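Local coordinates for cricket paralysis virus 1A protein (PDB 6C3R) that suppresses antiviral RNA silencing in insect cells by inactivating host Argonaute-2 and recruiting a cellular ubiquitin ligase that promotes its degradation, at residues G82-W85 and K86-N90. Numbering follows the deposited sequence.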
ATOM      1  N   GLY A  82      -8.736   4.048 -17.795  1.00 32.62           N
ATOM      2  CA  GLY A  82      -9.030   4.661 -16.505  1.00 31.87           C
ATOM      3  C   GLY A  82      -9.115   3.635 -15.388  1.00 31.13           C
ATOM      4  O   GLY A  82      -8.709   3.921 -14.275  1.00 32.04           O
ATOM      5  N   LEU A  83      -9.641   2.445 -15.673  1.00 30.00           N
ATOM      6  CA  LEU A  83      -9.656   1.358 -14.691  1.00 29.67           C
ATOM      7  C   LEU A  83      -8.236   0.919 -14.349  1.00 29.45           C
ATOM      8  O   LEU A  83      -7.896   0.740 -13.201  1.00 30.07           O
ATOM      9  CB  LEU A  83     -10.427   0.138 -15.201  1.00 29.21           C
ATOM     10  CG  LEU A  83     -11.945   0.187 -15.377  1.00 29.04           C
ATOM     11  CD1 LEU A  83     -12.429  -0.994 -16.195  1.00 28.60           C
ATOM     12  CD2 LEU A  83     -12.623   0.213 -14.025  1.00 29.37           C
ATOM     13  N   VAL A  84      -7.400   0.774 -15.352  1.00 29.36           N
ATOM     14  CA  VAL A  84      -6.008   0.458 -15.095  1.00 29.62           C
ATOM     15  C   VAL A  84      -5.373   1.532 -14.209  1.00 30.24           C
ATOM     16  O   VAL A  84      -4.612   1.232 -13.314  1.00 29.38           O
ATOM     17  CB  VAL A  84      -5.215   0.272 -16.410  1.00 28.86           C
ATOM     18  CG1 VAL A  84      -3.756   0.020 -16.120  1.00 28.36           C
ATOM     19  CG2 VAL A  84      -5.789  -0.896 -17.197  1.00 29.09           C
ATOM     20  N   TRP A  85      -5.679   2.784 -14.494  1.00 32.72           N
ATOM     21  CA  TRP A  85      -5.150   3.908 -13.729  1.00 34.43           C
ATOM     22  C   TRP A  85      -5.574   3.857 -12.255  1.00 34.03           C
ATOM     23  O   TRP A  85      -4.771   4.099 -11.369  1.00 33.29           O
ATOM     24  CB  TRP A  85      -5.562   5.234 -14.397  1.00 36.23           C
ATOM     25  CG  TRP A  85      -5.212   6.429 -13.570  1.00 38.17           C
ATOM     26  CD1 TRP A  85      -6.076   7.349 -13.046  1.00 38.63           C
ATOM     27  CD2 TRP A  85      -3.901   6.808 -13.138  1.00 38.75           C
ATOM     28  NE1 TRP A  85      -5.385   8.271 -12.313  1.00 39.43           N
ATOM     29  CE2 TRP A  85      -4.047   7.972 -12.358  1.00 39.92           C
ATOM     30  CE3 TRP A  85      -2.615   6.276 -13.336  1.00 38.48           C
ATOM     31  CZ2 TRP A  85      -2.948   8.622 -11.773  1.00 40.30           C
ATOM     32  CZ3 TRP A  85      -1.525   6.913 -12.757  1.00 38.62           C
ATOM     33  CH2 TRP A  85      -1.698   8.075 -11.985  1.00 39.94           C
ATOM     34  N   LYS A  86      -6.836   3.538 -12.012  1.00 34.82           N
ATOM     35  CA  LYS A  86      -7.325   3.301 -10.646  1.00 35.00           C
ATOM     36  C   LYS A  86      -6.656   2.134  -9.929  1.00 34.45           C
ATOM     37  O   LYS A  86      -6.439   2.201  -8.725  1.00 35.27           O
ATOM     38  CB  LYS A  86      -8.811   3.062 -10.645  1.00 34.91           C
ATOM     39  CG  LYS A  86      -9.616   4.314 -10.843  1.00 36.23           C
ATOM     40  CD  LYS A  86     -11.010   3.918 -11.286  1.00 37.57           C
ATOM     41  CE  LYS A  86     -11.974   5.075 -11.241  1.00 39.30           C
ATOM     42  NZ  LYS A  86     -13.143   4.725 -12.098  1.00 40.89           N
ATOM     43  N   PHE A  87      -6.385   1.058 -10.657  1.00 34.39           N
ATOM     44  CA  PHE A  87      -5.608  -0.061 -10.137  1.00 33.92           C
ATOM     45  C   PHE A  87      -4.222   0.424  -9.759  1.00 35.02           C
ATOM     46  O   PHE A  87      -3.798   0.232  -8.636  1.00 36.11           O
ATOM     47  CB  PHE A  87      -5.509  -1.195 -11.163  1.00 32.85           C
ATOM     48  CG  PHE A  87      -4.791  -2.402 -10.656  1.00 31.99           C
ATOM     49  CD1 PHE A  87      -3.413  -2.512 -10.792  1.00 32.20           C
ATOM     50  CD2 PHE A  87      -5.484  -3.425 -10.029  1.00 32.21           C
ATOM     51  CE1 PHE A  87      -2.717  -3.618 -10.304  1.00 31.91           C
ATOM     52  CE2 PHE A  87      -4.808  -4.545  -9.560  1.00 33.15           C
ATOM     53  CZ  PHE A  87      -3.412  -4.633  -9.681  1.00 32.50           C
ATOM     54  N   VAL A  88      -3.532   1.038 -10.709  1.00 37.23           N
ATOM     55  CA  VAL A  88      -2.206   1.615 -10.503  1.00 39.54           C
ATOM     56  C   VAL A  88      -2.198   2.581  -9.305  1.00 41.94           C
ATOM     57  O   VAL A  88      -1.317   2.497  -8.474  1.00 41.92           O
ATOM     58  CB  VAL A  88      -1.710   2.301 -11.798  1.00 40.87           C
ATOM     59  CG1 VAL A  88      -0.606   3.307 -11.538  1.00 42.61           C
ATOM     60  CG2 VAL A  88      -1.206   1.258 -12.789  1.00 41.17           C
ATOM     61  N   GLN A  89      -3.183   3.471  -9.198  1.00 45.06           N
ATOM     62  CA  GLN A  89      -3.306   4.332  -8.009  1.00 47.65           C
ATOM     63  C   GLN A  89      -3.425   3.519  -6.711  1.00 47.81           C
ATOM     64  O   GLN A  89      -2.751   3.802  -5.728  1.00 48.03           O
ATOM     65  CB  GLN A  89      -4.513   5.266  -8.109  1.00 50.07           C
ATOM     66  CG  GLN A  89      -4.287   6.476  -8.994  1.00 53.72           C
ATOM     67  CD  GLN A  89      -5.421   7.507  -8.929  1.00 57.93           C
ATOM     68  OE1 GLN A  89      -5.323   8.579  -9.547  1.00 61.25           O
ATOM     69  NE2 GLN A  89      -6.498   7.200  -8.184  1.00 57.91           N
ATOM     70  N   ASN A  90      -4.281   2.512  -6.719  1.00 47.19           N
ATOM     71  CA  ASN A  90      -4.497   1.702  -5.539  1.00 47.92           C
ATOM     72  C   ASN A  90      -3.347   0.725  -5.225  1.00 48.47           C
ATOM     73  O   ASN A  90      -3.213   0.271  -4.094  1.00 46.29           O
ATOM     74  CB  ASN A  90      -5.831   0.960  -5.653  1.00 48.64           C
ATOM     75  CG  ASN A  90      -6.456   0.660  -4.300  1.00 49.98           C
ATOM     76  OD1 ASN A  90      -6.715   1.570  -3.492  1.00 51.52           O
ATOM     77  ND2 ASN A  90      -6.721  -0.613  -4.046  1.00 50.82           N
TER
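The last turns of helix 77-90 carry an i to i+4 pairing in which Q89 lies against the indole of W85. Successive i to i+4 backbone hydrogen bonds of the alpha helix join the two segments: K86 N to G82 O, F87 N to L83 O, V88 N to V84 O and Q89 N to W85 O. W85 holds CG anti to its backbone nitrogen (chi1 172°), which sets the indole beside the following turn. There Q89 CG sits over one face of the six-membered ring, 4.0 Å from its centroid and offset toward the rim, a CH-pi contact. The Q89 chain runs on extended; OE1 stands 2.8 Å from W85 NE1, but well off the ring plane on the side of CG, so the N-H points past it and the pair is not counted as a hydrogen bond. Amide and ring planes stand 68° apart. V88 crosses the indole at about a right angle, its CG1 3.9 Å from W85 CZ3. K86 reaches back along the helix, its CG 3.6 Å from G82 O, and NZ is hydrogen-bonded to OH of Y97 of the second subunit, which also packs on Q89 and lies in the region that binds and inhibits host AGO2. V84, W85 and V88 face helix 129-136, where W85 touches R133, a residue involved in inhibiting host stress granule formation; L83 and F87 face helix 53-70. Such i to i+3 and i to i+4 side-chain contacts are characteristic of an alpha helix, here one packed between two others and bordering the subunit interface.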